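Local coordinates for protein 3,4-dihydroxy-2-butanone 4-phosphate synthase (Candida albicans, PDB 1TKU) that converts D-ribulose 5-phosphate into formate and 3,4-dihydroxy-2-butanone 4-phosphate, probably with the help of magnesium or manganese ions, at residues Phe20-Asp25 against Ile190-Ile195; Glu13-Gly18 against Asp34-Ala39; Ser55-Val60 against His128-Arg133. One frame throughout, in Å; residues are numbered along the deposited sequence.

In the fold
Contacts 1 and 2 meet in one mixed four-stranded sheet, centres about 10 Å apart. Strand 21-24 of contact 1 runs antiparallel to strand 34-38 of contact 2, with probable hydrogen bonds from Val23 N to Asp34 O (2.8 Å) and Leu21 N to Ile36 O (2.9 Å), and Phe20 packs on Met37. Contact 3, a separate parallel strand pair, lies across the chain's centre from both; its centre is about 18 Å from that of contact 1 and about 16 Å from that of contact 2. The bound ribulose-5-phosphate connects contacts 2 and 3, touched by Asp34 in one and by Cys59 and Leu132 in the other. The Asp25 side chain of contact 1 is about 6 Å from the bound ribulose-5-phosphate.

Contact 1 (Phe20-Asp25 against Ile190-Ile195); sequences FLIVMD and IKIINI
Ile22 and Met24 bond through their backbones to Lys191, Ile193 and Ile195, pairing strands 21-24 and 191-194 in parallel. Ile22 N donates to Lys191 O (2.9 Å) and Ile22 O accepts from Ile193 N (2.9 Å); Met24 repeats the pattern two residues on, its N giving to Ile193 O and its O taking Ile195 N (2.8 Å). Before the first of these bonds, one water accepts from Lys191 N and donates to Phe20 O.

Apolar side chains meet on both faces of the pair. On one, Ile22 and Ile192 run alongside each other, and Ile190 comes in across Ile22, its CG2 3.6 Å from Ile22 CG1. On the other, Ile193 turns CG1 between its own N and carbonyl carbon (chi1 62°); together with the bend at chi2, this wedges CD1 tightly against strand 21-24, 3.4 Å from both Leu21 CB and Val23 CG2.

Polar side chains act beyond the pair: Asn194 OD1 N-caps helix 195-203 at Gln197 N, and Asp25 OD1 holds NE2 of His145, a probable magnesium ligand.

Within this chain strand 191-194 is an outer strand of the sheet. Helix 8-16 covers the Leu21 and Ile193 face, helix 178-188 the Ile22 face, and strand 34-38 continues the sheet beyond strand 21-24.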
loop_
_atom_site.group_PDB
_atom_site.type_symbol
_atom_site.label_atom_id
_atom_site.label_comp_id
_atom_site.label_asym_id
_atom_site.label_seq_id
_atom_site.Cartn_x
_atom_site.Cartn_y
_atom_site.Cartn_z
ATOM N N PHE B 20 0.398 -7.723 17.947
ATOM C CA PHE B 20 0.669 -8.231 16.613
ATOM C C PHE B 20 1.379 -9.552 16.844
ATOM O O PHE B 20 1.872 -9.823 17.944
ATOM C CB PHE B 20 1.667 -7.353 15.850
ATOM C CG PHE B 20 1.086 -6.111 15.256
ATOM C CD1 PHE B 20 1.306 -4.875 15.853
ATOM C CD2 PHE B 20 0.372 -6.166 14.063
ATOM C CE1 PHE B 20 0.827 -3.709 15.269
ATOM C CE2 PHE B 20 -0.112 -5.004 13.471
ATOM C CZ PHE B 20 0.118 -3.774 14.075
ATOM N N LEU B 21 1.411 -10.371 15.802
ATOM C CA LEU B 21 2.145 -11.621 15.813
ATOM C C LEU B 21 2.923 -11.569 14.511
ATOM O O LEU B 21 2.428 -11.034 13.518
ATOM C CB LEU B 21 1.220 -12.841 15.793
ATOM C CG LEU B 21 0.481 -13.230 17.073
ATOM C CD1 LEU B 21 -0.298 -14.519 16.808
ATOM C CD2 LEU B 21 1.468 -13.431 18.220
ATOM N N ILE B 22 4.154 -12.063 14.527
ATOM C CA ILE B 22 4.954 -12.126 13.313
ATOM C C ILE B 22 4.641 -13.542 12.843
ATOM O O ILE B 22 4.798 -14.500 13.600
ATOM C CB ILE B 22 6.458 -11.955 13.616
ATOM C CG1 ILE B 22 6.721 -10.522 14.093
ATOM C CG2 ILE B 22 7.287 -12.257 12.364
ATOM C CD1 ILE B 22 8.098 -10.300 14.687
ATOM N N VAL B 23 4.167 -13.673 11.609
ATOM C CA VAL B 23 3.777 -14.974 11.085
ATOM C C VAL B 23 4.560 -15.422 9.858
ATOM O O VAL B 23 4.601 -14.721 8.847
ATOM C CB VAL B 23 2.269 -14.968 10.736
ATOM C CG1 VAL B 23 1.828 -16.345 10.273
ATOM C CG2 VAL B 23 1.451 -14.520 11.956
ATOM N N MET B 24 5.173 -16.597 9.958
ATOM C CA MET B 24 5.948 -17.177 8.861
ATOM C C MET B 24 5.159 -18.379 8.344
ATOM O O MET B 24 4.238 -18.850 9.010
ATOM C CB MET B 24 7.313 -17.668 9.361
ATOM C CG MET B 24 7.970 -16.815 10.440
ATOM S SD MET B 24 8.393 -15.132 9.945
ATOM C CE MET B 24 9.565 -15.443 8.595
ATOM N N ASP B 25 5.519 -18.883 7.165
ATOM C CA ASP B 25 4.825 -20.043 6.606
ATOM C C ASP B 25 5.155 -21.303 7.398
ATOM O O ASP B 25 4.268 -22.090 7.728
ATOM C CB ASP B 25 5.208 -20.254 5.142
ATOM C CG ASP B 25 4.629 -19.192 4.234
ATOM O OD1 ASP B 25 3.447 -18.834 4.419
ATOM O OD2 ASP B 25 5.346 -18.724 3.329
ATOM N N ILE B 190 7.489 -8.655 20.119
ATOM C CA ILE B 190 6.409 -9.283 19.367
ATOM C C ILE B 190 6.726 -10.766 19.185
ATOM O O ILE B 190 7.821 -11.126 18.757
ATOM C CB ILE B 190 6.244 -8.603 17.989
ATOM C CG1 ILE B 190 5.823 -7.143 18.193
ATOM C CG2 ILE B 190 5.229 -9.370 17.142
ATOM C CD1 ILE B 190 5.846 -6.296 16.931
ATOM N N LYS B 191 5.764 -11.616 19.529
ATOM C CA LYS B 191 5.922 -13.064 19.420
ATOM C C LYS B 191 5.862 -13.514 17.966
ATOM O O LYS B 191 5.224 -12.871 17.134
ATOM C CB LYS B 191 4.825 -13.773 20.220
ATOM C CG LYS B 191 4.964 -13.645 21.735
ATOM C CD LYS B 191 3.688 -14.105 22.430
ATOM C CE LYS B 191 3.906 -14.369 23.913
ATOM N NZ LYS B 191 4.521 -13.213 24.616
ATOM N N ILE B 192 6.521 -14.632 17.675
ATOM C CA ILE B 192 6.565 -15.177 16.323
ATOM C C ILE B 192 6.004 -16.596 16.275
ATOM O O ILE B 192 6.250 -17.405 17.173
ATOM C CB ILE B 192 8.020 -15.231 15.794
ATOM C CG1 ILE B 192 8.709 -13.880 15.996
ATOM C CG2 ILE B 192 8.026 -15.598 14.317
ATOM C CD1 ILE B 192 9.175 -13.630 17.417
ATOM N N ILE B 193 5.231 -16.885 15.232
ATOM C CA ILE B 193 4.656 -18.216 15.037
ATOM C C ILE B 193 4.714 -18.522 13.547
ATOM O O ILE B 193 5.085 -17.661 12.749
ATOM C CB ILE B 193 3.160 -18.302 15.480
ATOM C CG1 ILE B 193 2.297 -17.349 14.647
ATOM C CG2 ILE B 193 3.028 -17.999 16.965
ATOM C CD1 ILE B 193 2.528 -15.881 14.928
ATOM N N ASN B 194 4.381 -19.752 13.168
ATOM C CA ASN B 194 4.353 -20.095 11.754
ATOM C C ASN B 194 3.070 -20.864 11.448
ATOM O O ASN B 194 2.466 -21.471 12.336
ATOM C CB ASN B 194 5.618 -20.872 11.321
ATOM C CG ASN B 194 5.766 -22.217 12.005
ATOM O OD1 ASN B 194 5.042 -23.169 11.699
ATOM N ND2 ASN B 194 6.720 -22.306 12.931
ATOM N N ILE B 195 2.643 -20.801 10.193
ATOM C CA ILE B 195 1.409 -21.443 9.764
ATOM C C ILE B 195 1.344 -22.953 9.992
ATOM O O ILE B 195 0.305 -23.470 10.399
ATOM C CB ILE B 195 1.126 -21.105 8.283
ATOM C CG1 ILE B 195 0.949 -19.589 8.144
ATOM C CG2 ILE B 195 -0.124 -21.835 7.798
ATOM C CD1 ILE B 195 0.639 -19.109 6.743
HETATM O O HOH W 1 3.118 -10.728 20.188
#

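Contact 2 (Glu13-Gly18 against Asp34-Ala39); sequences EAYKNG and DLIMAA. With 5RP (ribulose-5-phosphate), chain D.
The Tyr15 ring projects from the last turn of helix 8-16 onto Met37 and Ala38 near the end of strand 34-38, a helix-on-sheet contact next to a Schellman motif. That motif closes the helix with Gly18, at positive phi, as its C-prime residue; Gly18 N bonds to Tyr15 O, and Glu19 N reaches back to Ala14 O.

Tyr15 holds its ring anti to the backbone N (chi1 -169°), which sends it off the helix to the strand. The far end of the ring does the touching. CZ sits 3.4 Å from Ala38 N, CE1 rests on the methyl of Ala38 (3.7 Å to CB), and CE2 reaches CG2 of Ile36 at 4.0 Å. The buried hydroxyl has its hydrogen-bond partner on helix 145-155, Ser153 OG. One water lies over the centre of a ring face, accepting from Ala38 N (2.9 Å) and donating to Tyr15 O (2.8 Å), so a single water satisfies the strand's Ala38 N and links it to the helix end.

Met37 starts with CG between its N and carbonyl carbon (chi1 74°), runs straight through chi2 and bends at chi3 (-75°). The bend delivers CE to Gly18 O, 3.6 Å away, in van der Waals contact with an oxygen that is hydrogen-bonded by Lys46 NZ.

At its other end the same strand reaches the active site. Asp34, a ribulose 5-phosphate-binding residue, lies beside the bound sugar phosphate, with OD2 just 2.6 Å from O4 of the ligand.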
loop_
_atom_site.group_PDB
_atom_site.type_symbol
_atom_site.label_atom_id
_atom_site.label_comp_id
_atom_site.label_asym_id
_atom_site.label_seq_id
_atom_site.Cartn_x
_atom_site.Cartn_y
_atom_site.Cartn_z
ATOM N N GLU B 13 -3.373 -15.645 23.209
ATOM C CA GLU B 13 -3.692 -14.692 24.271
ATOM C C GLU B 13 -3.120 -13.320 23.935
ATOM O O GLU B 13 -3.748 -12.297 24.204
ATOM C CB GLU B 13 -3.159 -15.182 25.622
ATOM C CG GLU B 13 -3.912 -16.394 26.148
ATOM C CD GLU B 13 -5.381 -16.105 26.398
ATOM O OE1 GLU B 13 -6.201 -17.028 26.229
ATOM O OE2 GLU B 13 -5.717 -14.960 26.772
ATOM N N ALA B 14 -1.929 -13.296 23.344
ATOM C CA ALA B 14 -1.312 -12.033 22.963
ATOM C C ALA B 14 -2.181 -11.390 21.888
ATOM O O ALA B 14 -2.451 -10.190 21.921
ATOM C CB ALA B 14 0.089 -12.272 22.422
ATOM N N TYR B 15 -2.615 -12.211 20.937
ATOM C CA TYR B 15 -3.457 -11.765 19.834
ATOM C C TYR B 15 -4.786 -11.255 20.394
ATOM O O TYR B 15 -5.304 -10.221 19.971
ATOM C CB TYR B 15 -3.680 -12.941 18.875
ATOM C CG TYR B 15 -4.304 -12.596 17.543
ATOM C CD1 TYR B 15 -5.686 -12.509 17.396
ATOM C CD2 TYR B 15 -3.506 -12.398 16.415
ATOM C CE1 TYR B 15 -6.264 -12.242 16.151
ATOM C CE2 TYR B 15 -4.070 -12.128 15.171
ATOM C CZ TYR B 15 -5.450 -12.055 15.045
ATOM O OH TYR B 15 -6.007 -11.810 13.808
ATOM N N LYS B 16 -5.325 -11.981 21.366
ATOM C CA LYS B 16 -6.581 -11.601 21.987
ATOM C C LYS B 16 -6.402 -10.251 22.692
ATOM O O LYS B 16 -7.336 -9.448 22.769
ATOM C CB LYS B 16 -6.994 -12.685 22.994
ATOM C CG LYS B 16 -8.483 -12.766 23.287
ATOM C CD LYS B 16 -8.784 -13.853 24.317
ATOM C CE LYS B 16 -8.421 -15.241 23.802
ATOM N NZ LYS B 16 -8.677 -16.312 24.815
ATOM N N ASN B 17 -5.192 -9.995 23.183
ATOM C CA ASN B 17 -4.902 -8.752 23.893
ATOM C C ASN B 17 -4.482 -7.599 22.979
ATOM O O ASN B 17 -3.919 -6.608 23.445
ATOM C CB ASN B 17 -3.819 -8.980 24.951
ATOM C CG ASN B 17 -3.935 -8.013 26.121
ATOM O OD1 ASN B 17 -3.032 -7.910 26.950
ATOM N ND2 ASN B 17 -5.058 -7.307 26.195
ATOM N N GLY B 18 -4.742 -7.735 21.682
ATOM C CA GLY B 18 -4.413 -6.669 20.750
ATOM C C GLY B 18 -2.977 -6.550 20.273
ATOM O O GLY B 18 -2.598 -5.519 19.712
ATOM N N ASP B 34 5.318 -11.663 8.122
ATOM C CA ASP B 34 4.171 -10.770 8.043
ATOM C C ASP B 34 3.707 -10.391 9.447
ATOM O O ASP B 34 3.747 -11.211 10.361
ATOM C CB ASP B 34 3.011 -11.483 7.345
ATOM C CG ASP B 34 2.742 -10.957 5.958
ATOM O OD1 ASP B 34 3.700 -10.789 5.182
ATOM O OD2 ASP B 34 1.554 -10.726 5.645
ATOM N N LEU B 35 3.274 -9.147 9.618
ATOM C CA LEU B 35 2.730 -8.719 10.901
ATOM C C LEU B 35 1.229 -8.957 10.767
ATOM O O LEU B 35 0.627 -8.567 9.765
ATOM C CB LEU B 35 2.991 -7.231 11.148
ATOM C CG LEU B 35 4.352 -6.846 11.726
ATOM C CD1 LEU B 35 4.443 -5.328 11.858
ATOM C CD2 LEU B 35 4.528 -7.509 13.084
ATOM N N ILE B 36 0.633 -9.615 11.757
ATOM C CA ILE B 36 -0.800 -9.894 11.736
ATOM C C ILE B 36 -1.429 -9.605 13.099
ATOM O O ILE B 36 -0.870 -9.966 14.132
ATOM C CB ILE B 36 -1.096 -11.389 11.418
ATOM C CG1 ILE B 36 -0.545 -11.778 10.046
ATOM C CG2 ILE B 36 -2.602 -11.636 11.442
ATOM C CD1 ILE B 36 0.951 -11.872 9.968
ATOM N N MET B 37 -2.587 -8.953 13.102
ATOM C CA MET B 37 -3.295 -8.694 14.354
ATOM C C MET B 37 -4.795 -8.643 14.091
ATOM O O MET B 37 -5.230 -8.612 12.933
ATOM C CB MET B 37 -2.819 -7.395 15.034
ATOM C CG MET B 37 -3.284 -6.084 14.406
ATOM S SD MET B 37 -3.094 -4.687 15.576
ATOM C CE MET B 37 -4.475 -5.020 16.694
ATOM N N ALA B 38 -5.586 -8.654 15.158
ATOM C CA ALA B 38 -7.040 -8.631 15.020
ATOM C C ALA B 38 -7.532 -7.329 14.400
ATOM O O ALA B 38 -7.148 -6.243 14.827
ATOM C CB ALA B 38 -7.694 -8.845 16.378
ATOM N N ALA B 39 -8.387 -7.441 13.390
ATOM C CA ALA B 39 -8.911 -6.262 12.717
ATOM C C ALA B 39 -9.661 -5.329 13.668
ATOM O O ALA B 39 -9.505 -4.111 13.598
ATOM C CB ALA B 39 -9.828 -6.680 11.563
HETATM C C2 5RP D . 1.974 -12.104 1.507
HETATM C C3 5RP D . 0.915 -11.660 2.494
HETATM C C5 5RP D . -0.083 -10.583 2.070
HETATM O O13 5RP D . -0.803 -9.959 3.155
HETATM C C6 5RP D . -1.104 -11.154 1.018
HETATM O O14 5RP D . -1.944 -10.097 0.511
HETATM C C7 5RP D . -2.034 -12.267 1.596
HETATM O O8 5RP D . -1.289 -13.481 1.716
HETATM P P9 5RP D . -1.787 -14.886 1.121
HETATM O O12 5RP D . -1.919 -14.839 -0.473
HETATM O O11 5RP D . -3.202 -15.307 1.761
HETATM O O10 5RP D . -0.699 -15.967 1.580
HETATM O O4 5RP D . 0.831 -12.146 3.613
HETATM O O1 5RP D . 2.868 -13.084 2.077
HETATM O O HOH W 2 -4.378 -8.663 17.791
#

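Contact 3 (Ser55-Val60 against His128-Arg133); sequences SGYVCV and HILPLR. With 5RP (ribulose-5-phosphate), chain D.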
loop_
_atom_site.group_PDB
_atom_site.type_symbol
_atom_site.label_atom_id
_atom_site.label_comp_id
_atom_site.label_asym_id
_atom_site.label_seq_id
_atom_site.Cartn_x
_atom_site.Cartn_y
_atom_site.Cartn_z
ATOM N N SER B 55 5.417 -3.025 3.935
ATOM C CA SER B 55 5.306 -2.575 2.553
ATOM C C SER B 55 4.247 -1.485 2.427
ATOM O O SER B 55 4.205 -0.760 1.434
ATOM C CB SER B 55 4.907 -3.740 1.646
ATOM O OG SER B 55 3.549 -4.081 1.865
ATOM N N GLY B 56 3.376 -1.385 3.426
ATOM C CA GLY B 56 2.331 -0.380 3.378
ATOM C C GLY B 56 1.103 -0.806 2.590
ATOM O O GLY B 56 0.093 -0.105 2.583
ATOM N N TYR B 57 1.186 -1.947 1.913
ATOM C CA TYR B 57 0.059 -2.463 1.136
ATOM C C TYR B 57 -0.766 -3.250 2.156
ATOM O O TYR B 57 -0.809 -4.483 2.126
ATOM C CB TYR B 57 0.583 -3.389 0.025
ATOM C CG TYR B 57 -0.288 -3.469 -1.213
ATOM C CD1 TYR B 57 -0.512 -2.343 -2.006
ATOM C CD2 TYR B 57 -0.862 -4.676 -1.611
ATOM C CE1 TYR B 57 -1.284 -2.414 -3.162
ATOM C CE2 TYR B 57 -1.638 -4.759 -2.774
ATOM C CZ TYR B 57 -1.844 -3.626 -3.542
ATOM O OH TYR B 57 -2.611 -3.696 -4.687
ATOM N N VAL B 58 -1.418 -2.522 3.062
ATOM C CA VAL B 58 -2.195 -3.137 4.136
ATOM C C VAL B 58 -3.493 -3.797 3.692
ATOM O O VAL B 58 -4.359 -3.160 3.083
ATOM C CB VAL B 58 -2.495 -2.109 5.248
ATOM C CG1 VAL B 58 -3.229 -2.780 6.401
ATOM C CG2 VAL B 58 -1.187 -1.497 5.743
ATOM N N CYS B 59 -3.613 -5.082 4.020
ATOM C CA CYS B 59 -4.780 -5.878 3.658
ATOM C C CYS B 59 -5.576 -6.319 4.876
ATOM O O CYS B 59 -5.037 -6.450 5.973
ATOM C CB CYS B 59 -4.346 -7.118 2.879
ATOM S SG CYS B 59 -3.480 -6.753 1.352
ATOM N N VAL B 60 -6.863 -6.563 4.667
ATOM C CA VAL B 60 -7.736 -6.988 5.750
ATOM C C VAL B 60 -8.478 -8.283 5.425
ATOM O O VAL B 60 -9.521 -8.271 4.776
ATOM C CB VAL B 60 -8.767 -5.885 6.094
ATOM C CG1 VAL B 60 -9.721 -6.372 7.174
ATOM C CG2 VAL B 60 -8.042 -4.631 6.574
ATOM N N HIS B 128 -8.915 2.862 0.351
ATOM C CA HIS B 128 -7.500 2.727 0.670
ATOM C C HIS B 128 -7.131 1.498 1.487
ATOM O O HIS B 128 -5.983 1.346 1.910
ATOM C CB HIS B 128 -7.032 3.999 1.371
ATOM C CG HIS B 128 -7.279 5.237 0.568
ATOM N ND1 HIS B 128 -6.327 5.791 -0.261
ATOM C CD2 HIS B 128 -8.399 5.981 0.407
ATOM C CE1 HIS B 128 -6.852 6.822 -0.899
ATOM N NE2 HIS B 128 -8.108 6.958 -0.513
ATOM N N ILE B 129 -8.110 0.630 1.719
ATOM C CA ILE B 129 -7.883 -0.620 2.431
ATOM C C ILE B 129 -8.183 -1.745 1.444
ATOM O O ILE B 129 -9.128 -1.650 0.652
ATOM C CB ILE B 129 -8.802 -0.750 3.679
ATOM C CG1 ILE B 129 -8.185 0.010 4.858
ATOM C CG2 ILE B 129 -9.016 -2.224 4.041
ATOM C CD1 ILE B 129 -6.862 -0.556 5.356
ATOM N N LEU B 130 -7.363 -2.793 1.487
ATOM C CA LEU B 130 -7.513 -3.951 0.604
ATOM C C LEU B 130 -8.083 -5.175 1.327
ATOM O O LEU B 130 -7.345 -5.937 1.946
ATOM C CB LEU B 130 -6.151 -4.321 0.005
ATOM C CG LEU B 130 -5.457 -3.298 -0.900
ATOM C CD1 LEU B 130 -4.005 -3.145 -0.475
ATOM C CD2 LEU B 130 -5.536 -3.742 -2.355
ATOM N N PRO B 131 -9.406 -5.381 1.258
ATOM C CA PRO B 131 -9.977 -6.549 1.936
ATOM C C PRO B 131 -9.612 -7.811 1.151
ATOM O O PRO B 131 -9.477 -7.767 -0.072
ATOM C CB PRO B 131 -11.485 -6.273 1.906
ATOM C CG PRO B 131 -11.577 -4.778 1.753
ATOM C CD PRO B 131 -10.469 -4.492 0.769
ATOM N N LEU B 132 -9.445 -8.925 1.856
ATOM C CA LEU B 132 -9.106 -10.191 1.215
ATOM C C LEU B 132 -10.150 -11.219 1.619
ATOM O O LEU B 132 -10.661 -11.178 2.734
ATOM C CB LEU B 132 -7.726 -10.672 1.660
ATOM C CG LEU B 132 -6.570 -9.683 1.500
ATOM C CD1 LEU B 132 -5.285 -10.351 1.966
ATOM C CD2 LEU B 132 -6.455 -9.235 0.054
ATOM N N ARG B 133 -10.461 -12.139 0.713
ATOM C CA ARG B 133 -11.453 -13.166 1.001
ATOM C C ARG B 133 -10.822 -14.509 1.356
ATOM O O ARG B 133 -10.274 -15.194 0.492
ATOM C CB ARG B 133 -12.395 -13.341 -0.199
ATOM C CG ARG B 133 -13.187 -12.091 -0.556
ATOM C CD ARG B 133 -14.187 -12.349 -1.679
ATOM N NE ARG B 133 -15.224 -13.289 -1.260
ATOM C CZ ARG B 133 -16.292 -13.607 -1.984
ATOM N NH1 ARG B 133 -16.478 -13.060 -3.177
ATOM N NH2 ARG B 133 -17.175 -14.476 -1.514
HETATM C C2 5RP D . 1.974 -12.104 1.507
HETATM C C3 5RP D . 0.915 -11.660 2.494
HETATM C C5 5RP D . -0.083 -10.583 2.070
HETATM O O13 5RP D . -0.803 -9.959 3.155
HETATM C C6 5RP D . -1.104 -11.154 1.018
HETATM O O14 5RP D . -1.944 -10.097 0.511
HETATM C C7 5RP D . -2.034 -12.267 1.596
HETATM O O8 5RP D . -1.289 -13.481 1.716
HETATM P P9 5RP D . -1.787 -14.886 1.121
HETATM O O12 5RP D . -1.919 -14.839 -0.473
HETATM O O11 5RP D . -3.202 -15.307 1.761
HETATM O O10 5RP D . -0.699 -15.967 1.580
HETATM O O4 5RP D . 0.831 -12.146 3.613
HETATM O O1 5RP D . 2.868 -13.084 2.077
HETATM O O HOH W 3 -3.827 -0.367 2.602
#
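Val58 O is gripped twice: a water donates to it at 2.9 Å and also to His128 O, while Leu130 N adds a weak, long hydrogen bond of 3.4 Å. Past this point the pairing tightens. Val60 N gives to Leu130 O (2.8 Å), and Val60 O accepts from Leu132 N (3.0 Å); both donors lie well above the plane of the carbonyl they meet, 41° and 59° out of it.

Leu130 sets CD1 over the face of the Tyr57 ring. The methyl stands 3.5 Å from the centroid, almost on the ring normal, a CH-pi contact, and CD2 of the same leucine reaches over to the hydroxyl oxygen. With CG anti to the backbone N (chi1 -152°), Tyr57 presents that face from the centre of an inverse gamma turn, its own N closing the ST turn to Ser55 OG.

The pairing forms the small parallel sheet of strands 59-63 and 129-134, with Cys59 opposite Leu130 and Val60 opposite Pro131. Close by, His128 and Ile129 make a classic beta bulge against Cys91. Helix 103-114 packs on Val60 and Ile129, whose CG2 methyls meet. Leu130 also packs on Tyr57 of the second subunit, and Arg106 of that subunit donates to Ser55 O, so this edge belongs to the dimer interface.

On the substrate side, Leu132 CD1 presses tightly on Cys59 CB (3.5 Å). That CD1 and Cys59 SG both border O14 of the bound ribulose-5-phosphate, at 3.7 Å and 3.8 Å.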